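Local coordinates for protein Rio2 kinase (Chaetomium thermophilum, PDB 4GYI) that acts as an atypical RIO-type ATPase and kinase in pre-40S ribosomal subunit maturation, binding ADP and magnesium and probably phosphorylating proteins on serine and threonine, at residues W152-R157 / T325-K330; R145-G150 / E333-E338; S209-L214 / Q279-F284; L217-A222 / K301-T306. All coordinates share one frame; numbering follows the deposited sequence. Where two conformers were deposited one is given.

Interaction 1 of 4, residues W152-R157 / T325-K330; sequences WMYLSR and TKKMAK. With EDO (1,2-ethanediol), chain D; EDO (1,2-ethanediol), chain E.
Tyr154 reaches from helix 149-172 to the first turn of helix 326-341, where its hydroxyl meets Lys327 and Met328. From CA the CB heads toward that turn, and with CG anti to the backbone N (chi1 154°) the ring carries the hydroxyl outward; the ring carbons serve as a spacer, while the tip does the touching. Tyr154 OH lies 3.9 Å from Met328 CG, and the two side chains cross at about a right angle. Lys327 NZ stands 3.9 Å from the same Tyr154 OH, too far for a bond; both polar groups instead engage Asp331 OD2, the hydroxyl by a hydrogen bond and the ammonium by a salt bridge. Tyrosine suits this surface site because it combines reach with a polar end that the carboxylate can hold. Met328 has a second role: its backbone N donates to Thr325 OG1 over 2.8 Å, and a weak bond from Thr325 N to Met328 SD, 3.5 Å, completes the capping box at the start of helix 326-341.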
loop_
_atom_site.group_PDB
_atom_site.type_symbol
_atom_site.label_atom_id
_atom_site.label_comp_id
_atom_site.label_asym_id
_atom_site.label_seq_id
_atom_site.Cartn_x
_atom_site.Cartn_y
_atom_site.Cartn_z
ATOM N N TRP A 152 5.889 -7.844 11.148
ATOM C CA TRP A 152 4.767 -7.262 10.390
ATOM C C TRP A 152 5.077 -5.863 9.869
ATOM O O TRP A 152 4.721 -5.520 8.750
ATOM C CB TRP A 152 3.472 -7.237 11.203
ATOM C CG TRP A 152 2.871 -8.600 11.417
ATOM C CD1 TRP A 152 2.625 -9.198 12.612
ATOM C CD2 TRP A 152 2.459 -9.532 10.407
ATOM N NE1 TRP A 152 2.072 -10.440 12.411
ATOM C CE2 TRP A 152 1.953 -10.666 11.066
ATOM C CE3 TRP A 152 2.467 -9.516 9.010
ATOM C CZ2 TRP A 152 1.467 -11.792 10.375
ATOM C CZ3 TRP A 152 1.974 -10.636 8.322
ATOM C CH2 TRP A 152 1.493 -11.756 9.008
ATOM N N MET A 153 5.757 -5.074 10.694
ATOM C CA MET A 153 6.175 -3.727 10.329
ATOM C C MET A 153 7.128 -3.789 9.165
ATOM O O MET A 153 6.983 -3.038 8.215
ATOM C CB MET A 153 6.870 -3.032 11.503
ATOM C CG MET A 153 5.914 -2.540 12.568
ATOM S SD MET A 153 6.860 -1.824 13.938
ATOM C CE MET A 153 5.538 -1.379 15.023
ATOM N N TYR A 154 8.097 -4.703 9.237
ATOM C CA TYR A 154 9.059 -4.894 8.155
ATOM C C TYR A 154 8.366 -5.267 6.854
ATOM O O TYR A 154 8.717 -4.754 5.797
ATOM C CB TYR A 154 10.069 -5.966 8.562
ATOM C CG TYR A 154 10.764 -6.745 7.456
ATOM C CD1 TYR A 154 11.882 -6.234 6.804
ATOM C CD2 TYR A 154 10.349 -8.031 7.126
ATOM C CE1 TYR A 154 12.555 -6.977 5.822
ATOM C CE2 TYR A 154 11.004 -8.783 6.152
ATOM C CZ TYR A 154 12.107 -8.249 5.502
ATOM O OH TYR A 154 12.748 -8.993 4.533
ATOM N N LEU A 155 7.378 -6.157 6.938
ATOM C CA LEU A 155 6.663 -6.624 5.755
ATOM C C LEU A 155 5.817 -5.515 5.130
ATOM O O LEU A 155 5.684 -5.437 3.907
ATOM C CB LEU A 155 5.776 -7.802 6.127
ATOM C CG LEU A 155 6.576 -9.075 6.436
ATOM C CD1 LEU A 155 5.721 -10.097 7.185
ATOM C CD2 LEU A 155 7.174 -9.693 5.135
ATOM N N SER A 156 5.232 -4.665 5.971
ATOM C CA SER A 156 4.406 -3.577 5.468
ATOM C C SER A 156 5.279 -2.506 4.837
ATOM O O SER A 156 4.836 -1.818 3.907
ATOM C CB SER A 156 3.521 -2.991 6.558
ATOM O OG SER A 156 2.440 -3.852 6.831
ATOM N N ARG A 157 6.510 -2.369 5.332
ATOM C CA ARG A 157 7.501 -1.476 4.721
ATOM C C ARG A 157 7.773 -1.947 3.309
ATOM O O ARG A 157 7.786 -1.160 2.367
ATOM C CB ARG A 157 8.835 -1.508 5.483
ATOM C CG ARG A 157 9.084 -0.350 6.427
ATOM C CD ARG A 157 10.548 -0.307 6.859
ATOM N NE ARG A 157 11.424 0.216 5.811
ATOM C CZ ARG A 157 12.378 -0.482 5.204
ATOM N NH1 ARG A 157 12.595 -1.749 5.531
ATOM N NH2 ARG A 157 13.125 0.091 4.268
ATOM N N THR A 325 16.151 -7.157 -2.136
ATOM C CA THR A 325 16.807 -8.456 -2.247
ATOM C C THR A 325 15.804 -9.505 -2.701
ATOM O O THR A 325 14.588 -9.313 -2.587
ATOM C CB THR A 325 17.447 -8.913 -0.912
ATOM O OG1 THR A 325 16.426 -9.250 0.035
ATOM C CG2 THR A 325 18.334 -7.819 -0.327
ATOM N N LYS A 326 16.312 -10.614 -3.224
ATOM C CA LYS A 326 15.449 -11.735 -3.557
ATOM C C LYS A 326 14.742 -12.229 -2.289
ATOM O O LYS A 326 13.594 -12.663 -2.341
ATOM C CB LYS A 326 16.249 -12.861 -4.214
ATOM C CG LYS A 326 16.983 -12.433 -5.475
ATOM C CD LYS A 326 17.780 -13.581 -6.079
ATOM C CE LYS A 326 18.551 -13.134 -7.316
ATOM N NZ LYS A 326 19.531 -12.050 -7.017
ATOM N N LYS A 327 15.430 -12.141 -1.154
ATOM C CA LYS A 327 14.850 -12.541 0.120
ATOM C C LYS A 327 13.672 -11.641 0.505
ATOM O O LYS A 327 12.629 -12.125 0.954
ATOM C CB LYS A 327 15.904 -12.548 1.234
ATOM C CG LYS A 327 15.314 -12.841 2.606
ATOM C CD LYS A 327 16.365 -12.973 3.678
ATOM C CE LYS A 327 15.735 -13.236 5.041
ATOM N NZ LYS A 327 14.987 -12.049 5.558
ATOM N N MET A 328 13.844 -10.336 0.330
ATOM C CA MET A 328 12.764 -9.389 0.584
ATOM C C MET A 328 11.532 -9.695 -0.262
ATOM O O MET A 328 10.413 -9.676 0.242
ATOM C CB MET A 328 13.235 -7.961 0.343
ATOM C CG MET A 328 14.305 -7.491 1.335
ATOM S SD MET A 328 14.938 -5.854 0.921
ATOM C CE MET A 328 15.901 -5.503 2.399
ATOM N N ALA A 329 11.743 -10.007 -1.538
ATOM C CA ALA A 329 10.643 -10.358 -2.432
ATOM C C ALA A 329 9.915 -11.630 -2.000
ATOM O O ALA A 329 8.681 -11.703 -2.065
ATOM C CB ALA A 329 11.128 -10.484 -3.893
ATOM N N LYS A 330 10.672 -12.631 -1.561
ATOM C CA LYS A 330 10.059 -13.891 -1.150
ATOM C C LYS A 330 9.299 -13.685 0.140
ATOM O O LYS A 330 8.210 -14.232 0.321
ATOM C CB LYS A 330 11.111 -14.993 -0.963
ATOM C CG LYS A 330 11.978 -15.275 -2.188
ATOM C CD LYS A 330 11.253 -16.080 -3.266
ATOM C CE LYS A 330 12.231 -16.551 -4.354
ATOM N NZ LYS A 330 11.610 -17.479 -5.348
HETATM C C1 EDO D . 1.877 -3.571 10.441
HETATM O O1 EDO D . 1.351 -4.041 9.196
HETATM C C2 EDO D . 1.355 -2.166 10.690
HETATM O O2 EDO D . 1.579 -1.403 9.518
HETATM C C1 EDO E . 11.779 4.068 5.518
HETATM O O1 EDO E . 11.886 2.633 5.552
HETATM C C2 EDO E . 11.541 4.550 4.091
HETATM O O2 EDO E . 10.903 3.523 3.316
#

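Interaction 2 of 4, residues R145-G150 / E333-E338; sequences RNRSTG and EAAIRE
Arg147 NH2 donates to Glu338 OE2 over 2.8 Å, a salt bridge that ties the approach to helix 149-172 to the last modelled helix, 326-341. By its place after the lysine-bearing third strand, helix 149-172, with Ser148 at its N-cap, corresponds in position to αC of the protein kinase fold and is probably its counterpart. The carboxylate is shared. Asn146 ND2 donates to Glu338 OE1 over 3.3 Å; that oxygen receives it on its syn lone pair and lies nearly in the amide plane. OE2 is also met on its syn side, though Arg147 NH2 sits 21° out of the carboxylate plane and the guanidinium and carboxylate planes are turned 44° apart. Glu338 can serve both donors because its CG is anti to the backbone N (chi1 175°) and the chain beyond is extended, bringing the acid to meet partners that come from the opposite direction. With an alanine here, Arg147 would probably lose its charged mate across this contact and Asn146 its acceptor, leaving both ends freer to turn. Small Ala335 leaves room for the guanidinium beside the helix: its CB lies over one face, 4.2 Å from Arg147 NH2.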
loop_
_atom_site.group_PDB
_atom_site.type_symbol
_atom_site.label_atom_id
_atom_site.label_comp_id
_atom_site.label_asym_id
_atom_site.label_seq_id
_atom_site.Cartn_x
_atom_site.Cartn_y
_atom_site.Cartn_z
ATOM N N ARG A 145 -0.361 -13.441 15.564
ATOM C CA ARG A 145 0.868 -13.652 16.322
ATOM C C ARG A 145 1.775 -14.803 15.855
ATOM O O ARG A 145 2.530 -15.336 16.662
ATOM C CB ARG A 145 0.565 -13.804 17.819
ATOM C CG ARG A 145 0.876 -12.573 18.644
ATOM C CD ARG A 145 -0.325 -11.648 18.806
ATOM N NE ARG A 145 -1.092 -11.944 20.012
ATOM C CZ ARG A 145 -2.049 -11.163 20.508
ATOM N NH1 ARG A 145 -2.358 -10.015 19.908
ATOM N NH2 ARG A 145 -2.701 -11.531 21.605
ATOM N N ASN A 146 1.713 -15.199 14.582
ATOM C CA ASN A 146 2.733 -16.118 14.079
ATOM C C ASN A 146 3.991 -15.347 13.685
ATOM O O ASN A 146 4.990 -15.936 13.296
ATOM C CB ASN A 146 2.242 -16.971 12.911
ATOM C CG ASN A 146 1.873 -16.140 11.696
ATOM O OD1 ASN A 146 1.986 -14.915 11.704
ATOM N ND2 ASN A 146 1.426 -16.805 10.648
ATOM N N ARG A 147 3.908 -14.022 13.768
ATOM C CA ARG A 147 5.062 -13.156 13.551
ATOM C C ARG A 147 5.118 -12.100 14.637
ATOM O O ARG A 147 4.093 -11.725 15.190
ATOM C CB ARG A 147 4.978 -12.476 12.177
ATOM C CG ARG A 147 5.105 -13.447 11.036
ATOM C CD ARG A 147 4.919 -12.757 9.735
ATOM N NE ARG A 147 4.238 -13.586 8.749
ATOM C CZ ARG A 147 4.769 -13.926 7.591
ATOM N NH1 ARG A 147 6.007 -13.541 7.308
ATOM N NH2 ARG A 147 4.078 -14.639 6.720
ATOM N N SER A 148 6.316 -11.600 14.924
ATOM C CA SER A 148 6.455 -10.508 15.871
ATOM C C SER A 148 5.994 -9.209 15.240
ATOM O O SER A 148 5.799 -9.117 14.018
ATOM C CB SER A 148 7.908 -10.334 16.279
ATOM O OG SER A 148 8.624 -9.757 15.208
ATOM N N THR A 149 5.834 -8.207 16.090
ATOM C CA THR A 149 5.423 -6.868 15.682
ATOM C C THR A 149 6.400 -6.275 14.667
ATOM O O THR A 149 5.989 -5.703 13.646
ATOM C CB THR A 149 5.316 -5.941 16.922
ATOM O OG1 THR A 149 4.182 -6.335 17.702
ATOM C CG2 THR A 149 5.138 -4.502 16.515
ATOM N N GLY A 150 7.690 -6.437 14.944
ATOM C CA GLY A 150 8.732 -5.952 14.062
ATOM C C GLY A 150 8.669 -6.634 12.706
ATOM O O GLY A 150 8.936 -6.012 11.690
ATOM N N GLU A 333 6.055 -11.695 -0.875
ATOM C CA GLU A 333 5.094 -12.549 -1.580
ATOM C C GLU A 333 4.489 -13.619 -0.673
ATOM O O GLU A 333 3.297 -13.914 -0.757
ATOM C CB GLU A 333 5.674 -13.166 -2.862
ATOM C CG GLU A 333 4.629 -13.894 -3.706
ATOM C CD GLU A 333 3.322 -13.100 -3.888
ATOM O OE1 GLU A 333 3.362 -11.963 -4.413
ATOM O OE2 GLU A 333 2.246 -13.620 -3.506
ATOM N N ALA A 334 5.292 -14.181 0.222
ATOM C CA ALA A 334 4.738 -15.163 1.138
ATOM C C ALA A 334 3.680 -14.520 2.034
ATOM O O ALA A 334 2.592 -15.064 2.208
ATOM C CB ALA A 334 5.836 -15.825 1.963
ATOM N N ALA A 335 3.979 -13.343 2.573
ATOM C CA ALA A 335 3.031 -12.671 3.461
ATOM C C ALA A 335 1.770 -12.315 2.705
ATOM O O ALA A 335 0.654 -12.481 3.211
ATOM C CB ALA A 335 3.643 -11.414 4.066
ATOM N N ILE A 336 1.953 -11.827 1.487
ATOM C CA ILE A 336 0.816 -11.457 0.640
ATOM C C ILE A 336 -0.050 -12.636 0.239
ATOM O O ILE A 336 -1.279 -12.565 0.321
ATOM C CB ILE A 336 1.261 -10.672 -0.596
ATOM C CG1 ILE A 336 1.487 -9.207 -0.204
ATOM C CG2 ILE A 336 0.222 -10.757 -1.702
ATOM C CD1 ILE A 336 1.954 -8.325 -1.354
ATOM N N ARG A 337 0.586 -13.724 -0.175
ATOM C CA ARG A 337 -0.150 -14.890 -0.637
ATOM C C ARG A 337 -0.986 -15.408 0.533
ATOM O O ARG A 337 -2.157 -15.743 0.373
ATOM C CB ARG A 337 0.821 -15.955 -1.137
ATOM C CG ARG A 337 0.216 -16.978 -2.084
ATOM C CD ARG A 337 1.248 -18.028 -2.508
ATOM N NE ARG A 337 1.894 -18.655 -1.355
ATOM C CZ ARG A 337 3.205 -18.633 -1.113
ATOM N NH1 ARG A 337 4.038 -18.024 -1.951
ATOM N NH2 ARG A 337 3.685 -19.226 -0.027
ATOM N N GLU A 338 -0.381 -15.423 1.719
ATOM C CA GLU A 338 -1.082 -15.765 2.955
ATOM C C GLU A 338 -2.297 -14.865 3.211
ATOM O O GLU A 338 -3.340 -15.351 3.612
ATOM C CB GLU A 338 -0.114 -15.703 4.142
ATOM C CG GLU A 338 -0.742 -15.927 5.512
ATOM C CD GLU A 338 0.266 -15.756 6.655
ATOM O OE1 GLU A 338 0.047 -16.340 7.741
ATOM O OE2 GLU A 338 1.274 -15.039 6.470
#

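Interaction 3 of 4, residues S209-L214 / Q279-F284; sequences SLYADL and QCIKRF
Tyr211 meets Ile281 where helices 207-223 and 270-289 run antiparallel, their short segments at 171° with axes 11.0 Å apart. Both belong to the C-lobe of the kinase fold, and by their order in the chain they probably correspond to αE and αF. The close-packed part is buried and apolar. Ile281 CG2 comes 3.9 Å from Tyr211 CD1, approaching the ring at a slant, while its other branch extends to Leu214, with CD1 of Ile281 4.3 Å from CD1 of Leu214. Branched Ile281 thus serves two neighbours on the facing helix, and it and Leu214 also rest on Ile236. The ring of Tyr211 is further met by Phe285, edge-to-face, and by Phe291. A serine in place of Tyr211 would probably open a gap between the two helices and leave Ile281 CG2 and both phenylalanines without the ring they pack on. Toward the more exposed side the contact passes to Lys282, whose extended chain runs past the phenol and whose NZ is hydrogen-bonded to Gly297 O. Here methylenes do the packing: Lys282 CG lies at the ring edge, 3.6 Å from Tyr211 OH, and Lys282 CE is 3.5 Å from that oxygen.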
loop_
_atom_site.group_PDB
_atom_site.type_symbol
_atom_site.label_atom_id
_atom_site.label_comp_id
_atom_site.label_asym_id
_atom_site.label_seq_id
_atom_site.Cartn_x
_atom_site.Cartn_y
_atom_site.Cartn_z
ATOM N N SER A 209 -17.587 -2.192 -24.350
ATOM C CA SER A 209 -16.491 -1.239 -24.486
ATOM C C SER A 209 -15.625 -1.231 -23.248
ATOM O O SER A 209 -14.404 -1.238 -23.339
ATOM C CB SER A 209 -17.027 0.173 -24.707
ATOM O OG SER A 209 -17.531 0.320 -26.022
ATOM N N LEU A 210 -16.264 -1.180 -22.086
ATOM C CA LEU A 210 -15.521 -1.150 -20.836
ATOM C C LEU A 210 -14.739 -2.460 -20.668
ATOM O O LEU A 210 -13.564 -2.438 -20.309
ATOM C CB LEU A 210 -16.453 -0.882 -19.648
ATOM C CG LEU A 210 -15.809 -0.910 -18.255
ATOM C CD1 LEU A 210 -14.677 0.116 -18.144
ATOM C CD2 LEU A 210 -16.849 -0.708 -17.148
ATOM N N TYR A 211 -15.398 -3.585 -20.948
ATOM C CA TYR A 211 -14.756 -4.889 -20.910
ATOM C C TYR A 211 -13.527 -4.917 -21.804
ATOM O O TYR A 211 -12.455 -5.342 -21.374
ATOM C CB TYR A 211 -15.731 -5.976 -21.335
ATOM C CG TYR A 211 -15.129 -7.366 -21.432
ATOM C CD1 TYR A 211 -15.057 -8.191 -20.320
ATOM C CD2 TYR A 211 -14.652 -7.858 -22.643
ATOM C CE1 TYR A 211 -14.530 -9.468 -20.410
ATOM C CE2 TYR A 211 -14.124 -9.137 -22.740
ATOM C CZ TYR A 211 -14.070 -9.931 -21.623
ATOM O OH TYR A 211 -13.550 -11.189 -21.708
ATOM N N ALA A 212 -13.675 -4.435 -23.033
ATOM C CA ALA A 212 -12.548 -4.376 -23.964
ATOM C C ALA A 212 -11.427 -3.498 -23.438
ATOM O O ALA A 212 -10.251 -3.816 -23.604
ATOM C CB ALA A 212 -13.003 -3.879 -25.305
ATOM N N ASP A 213 -11.783 -2.386 -22.803
ATOM C CA ASP A 213 -10.767 -1.540 -22.185
ATOM C C ASP A 213 -9.998 -2.264 -21.039
ATOM O O ASP A 213 -8.770 -2.207 -20.964
ATOM C CB ASP A 213 -11.371 -0.197 -21.737
ATOM C CG ASP A 213 -11.616 0.767 -22.912
ATOM O OD1 ASP A 213 -11.511 0.343 -24.091
ATOM O OD2 ASP A 213 -11.920 1.953 -22.658
ATOM N N LEU A 214 -10.715 -2.966 -20.174
ATOM C CA LEU A 214 -10.066 -3.687 -19.072
ATOM C C LEU A 214 -9.154 -4.801 -19.578
ATOM O O LEU A 214 -8.048 -4.996 -19.063
ATOM C CB LEU A 214 -11.115 -4.238 -18.112
ATOM C CG LEU A 214 -11.946 -3.123 -17.464
ATOM C CD1 LEU A 214 -13.075 -3.690 -16.647
ATOM C CD2 LEU A 214 -11.060 -2.205 -16.608
ATOM N N GLN A 279 -10.394 -14.020 -15.398
ATOM C CA GLN A 279 -11.624 -14.652 -14.923
ATOM C C GLN A 279 -12.374 -13.773 -13.920
ATOM O O GLN A 279 -13.603 -13.813 -13.874
ATOM C CB GLN A 279 -11.344 -16.034 -14.327
ATOM C CG GLN A 279 -11.990 -17.201 -15.085
ATOM C CD GLN A 279 -11.681 -17.206 -16.589
ATOM O OE1 GLN A 279 -12.587 -17.301 -17.417
ATOM N NE2 GLN A 279 -10.397 -17.117 -16.940
ATOM N N CYS A 280 -11.645 -12.978 -13.128
ATOM C CA CYS A 280 -12.286 -12.023 -12.217
ATOM C C CYS A 280 -13.117 -10.991 -12.977
ATOM O O CYS A 280 -14.268 -10.716 -12.619
ATOM C CB CYS A 280 -11.260 -11.296 -11.339
ATOM S SG CYS A 280 -10.923 -12.130 -9.781
ATOM N N ILE A 281 -12.516 -10.427 -14.018
ATOM C CA ILE A 281 -13.203 -9.495 -14.905
ATOM C C ILE A 281 -14.442 -10.130 -15.562
ATOM O O ILE A 281 -15.545 -9.571 -15.491
ATOM C CB ILE A 281 -12.246 -8.970 -15.988
ATOM C CG1 ILE A 281 -11.138 -8.123 -15.347
ATOM C CG2 ILE A 281 -12.997 -8.181 -17.038
ATOM C CD1 ILE A 281 -11.654 -7.089 -14.388
ATOM N N LYS A 282 -14.270 -11.296 -16.187
ATOM C CA LYS A 282 -15.394 -11.983 -16.826
ATOM C C LYS A 282 -16.513 -12.259 -15.823
ATOM O O LYS A 282 -17.678 -11.980 -16.099
ATOM C CB LYS A 282 -14.954 -13.305 -17.472
ATOM C CG LYS A 282 -14.046 -13.127 -18.674
ATOM C CD LYS A 282 -13.731 -14.485 -19.325
ATOM C CE LYS A 282 -12.701 -14.331 -20.439
ATOM N NZ LYS A 282 -12.325 -15.595 -21.138
ATOM N N ARG A 283 -16.161 -12.815 -14.664
ATOM C CA ARG A 283 -17.154 -13.074 -13.615
ATOM C C ARG A 283 -17.958 -11.814 -13.296
ATOM O O ARG A 283 -19.185 -11.834 -13.336
ATOM C CB ARG A 283 -16.493 -13.577 -12.336
ATOM C CG ARG A 283 -16.441 -15.084 -12.173
ATOM C CD ARG A 283 -16.024 -15.422 -10.745
ATOM N NE ARG A 283 -16.811 -14.658 -9.780
ATOM C CZ ARG A 283 -17.738 -15.180 -8.984
ATOM N NH1 ARG A 283 -17.986 -16.483 -9.012
ATOM N NH2 ARG A 283 -18.410 -14.401 -8.146
ATOM N N PHE A 284 -17.258 -10.722 -12.993
ATOM C CA PHE A 284 -17.923 -9.471 -12.663
ATOM C C PHE A 284 -18.867 -9.011 -13.778
ATOM O O PHE A 284 -20.036 -8.711 -13.530
ATOM C CB PHE A 284 -16.915 -8.368 -12.332
ATOM C CG PHE A 284 -17.562 -7.044 -12.065
ATOM C CD1 PHE A 284 -18.197 -6.806 -10.854
ATOM C CD2 PHE A 284 -17.575 -6.053 -13.040
ATOM C CE1 PHE A 284 -18.810 -5.586 -10.600
ATOM C CE2 PHE A 284 -18.192 -4.843 -12.813
ATOM C CZ PHE A 284 -18.801 -4.597 -11.580
#

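Interaction 4 of 4, residues L217-A222 / K301-T306; sequences LILRLA and KDAKKT
Ala303, whose methyl meets Ala222, also supplies the flat group of this contact, its peptide carbonyl. Two donors from Thr306 reach Ala303 O from the same face of its plane: the backbone N at 2.9 Å and the hydroxyl OG1 at 3.1 Å. OG1 stands 45° above that plane, clear of the lone pairs, and a chi1 of -36° is what swings it back over the oxygen. The contact joins two helical elements of the kinase C-lobe: the last part of helix 207-223, which probably corresponds to αE, and the short helix 300-304. Threonine fits this position because its side-chain hydroxyl and its own N-H can hold one carbonyl together, tying the chain back to the residue that faces helix 207-223.

Alanine on both sides is what permits the close approach. The CA atoms of Ala222 and Ala303 are 6.4 Å apart, the shortest distance between CA atoms of the two segments. Ala222 CB and Ala303 CB face each other at 4.2 Å. This little patch is buried and wholly apolar, with Phe274 of helix 270-289 touching both Ala303 and Leu219, and Met265 touching Ala222. Leu219 flanks the alanine pair. One of its two branches makes the contact, Leu219 CD2 lying 4.2 Å from Ala303 CB.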
loop_
_atom_site.group_PDB
_atom_site.type_symbol
_atom_site.label_atom_id
_atom_site.label_comp_id
_atom_site.label_asym_id
_atom_site.label_seq_id
_atom_site.Cartn_x
_atom_site.Cartn_y
_atom_site.Cartn_z
ATOM N N LEU A 217 -6.041 -3.428 -20.895
ATOM C CA LEU A 217 -5.148 -3.133 -19.773
ATOM C C LEU A 217 -4.351 -4.352 -19.291
ATOM O O LEU A 217 -3.155 -4.246 -19.036
ATOM C CB LEU A 217 -5.900 -2.517 -18.588
ATOM C CG LEU A 217 -6.114 -1.013 -18.646
ATOM C CD1 LEU A 217 -6.851 -0.549 -17.409
ATOM C CD2 LEU A 217 -4.784 -0.299 -18.793
ATOM N N ILE A 218 -5.013 -5.491 -19.141
ATOM C CA ILE A 218 -4.314 -6.694 -18.678
ATOM C C ILE A 218 -3.259 -7.106 -19.688
ATOM O O ILE A 218 -2.141 -7.456 -19.315
ATOM C CB ILE A 218 -5.264 -7.856 -18.477
ATOM C CG1 ILE A 218 -6.181 -7.570 -17.293
ATOM C CG2 ILE A 218 -4.474 -9.169 -18.272
ATOM C CD1 ILE A 218 -7.413 -8.462 -17.264
ATOM N N LEU A 219 -3.615 -7.029 -20.970
ATOM C CA LEU A 219 -2.680 -7.334 -22.034
ATOM C C LEU A 219 -1.570 -6.285 -22.112
ATOM O O LEU A 219 -0.413 -6.629 -22.319
ATOM C CB LEU A 219 -3.399 -7.483 -23.375
ATOM C CG LEU A 219 -4.390 -8.654 -23.440
ATOM C CD1 LEU A 219 -5.049 -8.750 -24.820
ATOM C CD2 LEU A 219 -3.723 -9.984 -23.084
ATOM N N ARG A 220 -1.903 -5.013 -21.922
ATOM C CA ARG A 220 -0.857 -3.989 -21.931
ATOM C C ARG A 220 0.126 -4.203 -20.785
ATOM O O ARG A 220 1.342 -4.117 -20.984
ATOM C CB ARG A 220 -1.428 -2.566 -21.888
ATOM C CG ARG A 220 -0.345 -1.501 -22.019
ATOM C CD ARG A 220 -0.899 -0.075 -22.100
ATOM N NE ARG A 220 0.206 0.883 -22.164
ATOM C CZ ARG A 220 0.155 2.150 -21.753
ATOM N NH1 ARG A 220 -0.963 2.671 -21.239
ATOM N NH2 ARG A 220 1.241 2.907 -21.863
ATOM N N LEU A 221 -0.396 -4.478 -19.587
ATOM C CA LEU A 221 0.462 -4.810 -18.451
ATOM C C LEU A 221 1.391 -5.981 -18.792
ATOM O O LEU A 221 2.596 -5.915 -18.549
ATOM C CB LEU A 221 -0.369 -5.137 -17.212
ATOM C CG LEU A 221 -0.949 -3.998 -16.367
ATOM C CD1 LEU A 221 -1.888 -4.573 -15.333
ATOM C CD2 LEU A 221 0.149 -3.197 -15.665
ATOM N N ALA A 222 0.834 -7.039 -19.375
ATOM C CA ALA A 222 1.599 -8.257 -19.658
ATOM C C ALA A 222 2.711 -7.994 -20.673
ATOM O O ALA A 222 3.812 -8.526 -20.545
ATOM C CB ALA A 222 0.680 -9.361 -20.148
ATOM N N LYS A 301 -0.639 -18.077 -22.726
ATOM C CA LYS A 301 0.367 -18.438 -23.724
ATOM C C LYS A 301 0.420 -17.435 -24.871
ATOM O O LYS A 301 1.484 -17.210 -25.442
ATOM C CB LYS A 301 0.184 -19.864 -24.260
ATOM C CG LYS A 301 -1.010 -20.615 -23.710
ATOM C CD LYS A 301 -2.287 -20.312 -24.486
ATOM C CE LYS A 301 -2.241 -20.877 -25.900
ATOM N NZ LYS A 301 -3.567 -20.781 -26.571
ATOM N N ASP A 302 -0.725 -16.840 -25.202
ATOM C CA ASP A 302 -0.760 -15.739 -26.160
ATOM C C ASP A 302 0.016 -14.565 -25.589
ATOM O O ASP A 302 0.989 -14.111 -26.179
ATOM C CB ASP A 302 -2.193 -15.272 -26.431
ATOM C CG ASP A 302 -3.107 -16.388 -26.880
ATOM O OD1 ASP A 302 -4.328 -16.283 -26.605
ATOM O OD2 ASP A 302 -2.610 -17.354 -27.506
ATOM N N ALA A 303 -0.437 -14.076 -24.433
ATOM C CA ALA A 303 0.151 -12.897 -23.791
ATOM C C ALA A 303 1.678 -12.963 -23.636
ATOM O O ALA A 303 2.371 -11.987 -23.927
ATOM C CB ALA A 303 -0.515 -12.640 -22.432
ATOM N N LYS A 304 2.200 -14.106 -23.189
ATOM C CA LYS A 304 3.630 -14.215 -22.926
ATOM C C LYS A 304 4.495 -13.979 -24.165
ATOM O O LYS A 304 5.628 -13.525 -24.052
ATOM C CB LYS A 304 3.993 -15.554 -22.272
ATOM C CG LYS A 304 5.382 -15.521 -21.641
ATOM C CD LYS A 304 5.739 -16.786 -20.883
ATOM C CE LYS A 304 6.975 -16.537 -20.023
ATOM N NZ LYS A 304 7.372 -17.721 -19.216
ATOM N N LYS A 305 3.959 -14.279 -25.344
ATOM C CA LYS A 305 4.695 -14.062 -26.590
ATOM C C LYS A 305 4.966 -12.573 -26.840
ATOM O O LYS A 305 5.848 -12.213 -27.624
ATOM C CB LYS A 305 3.932 -14.658 -27.783
ATOM C CG LYS A 305 3.753 -16.174 -27.744
ATOM C CD LYS A 305 5.083 -16.919 -27.837
ATOM C CE LYS A 305 5.773 -16.690 -29.183
ATOM N NZ LYS A 305 7.013 -17.516 -29.355
ATOM N N THR A 306 4.211 -11.717 -26.155
ATOM C CA THR A 306 4.202 -10.287 -26.438
ATOM C C THR A 306 5.150 -9.475 -25.549
ATOM O O THR A 306 5.320 -8.270 -25.742
ATOM C CB THR A 306 2.771 -9.744 -26.307
ATOM O OG1 THR A 306 1.854 -10.741 -26.771
ATOM C CG2 THR A 306 2.592 -8.477 -27.130
#

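In the fold
The four contacts form two pairs at different places in the fold. Interactions 1 and 2 lie where the last modelled helix, 326-341, packs on helix 149-172; their centres are 9 Å apart, and they merge where Trp152 CH2 packs 3.3 Å from Arg147 NE and Leu155 CD1 lies 4.0 Å from Ala335 CB. Interactions 3 and 4, in the C-lobe, share helix 207-223, with centres 15 Å apart; Ile281 CG1 touches Ile218 CD1 at 4.2 Å. About 32 Å separates the centres of interactions 1 and 3. Neither pair touches the nucleotide: the side chains of Ala335 and Ile281 each stay about 13 Å from the bound ADP, and that of Ile281 is about 9 Å from the side chain of magnesium-binding Asn235.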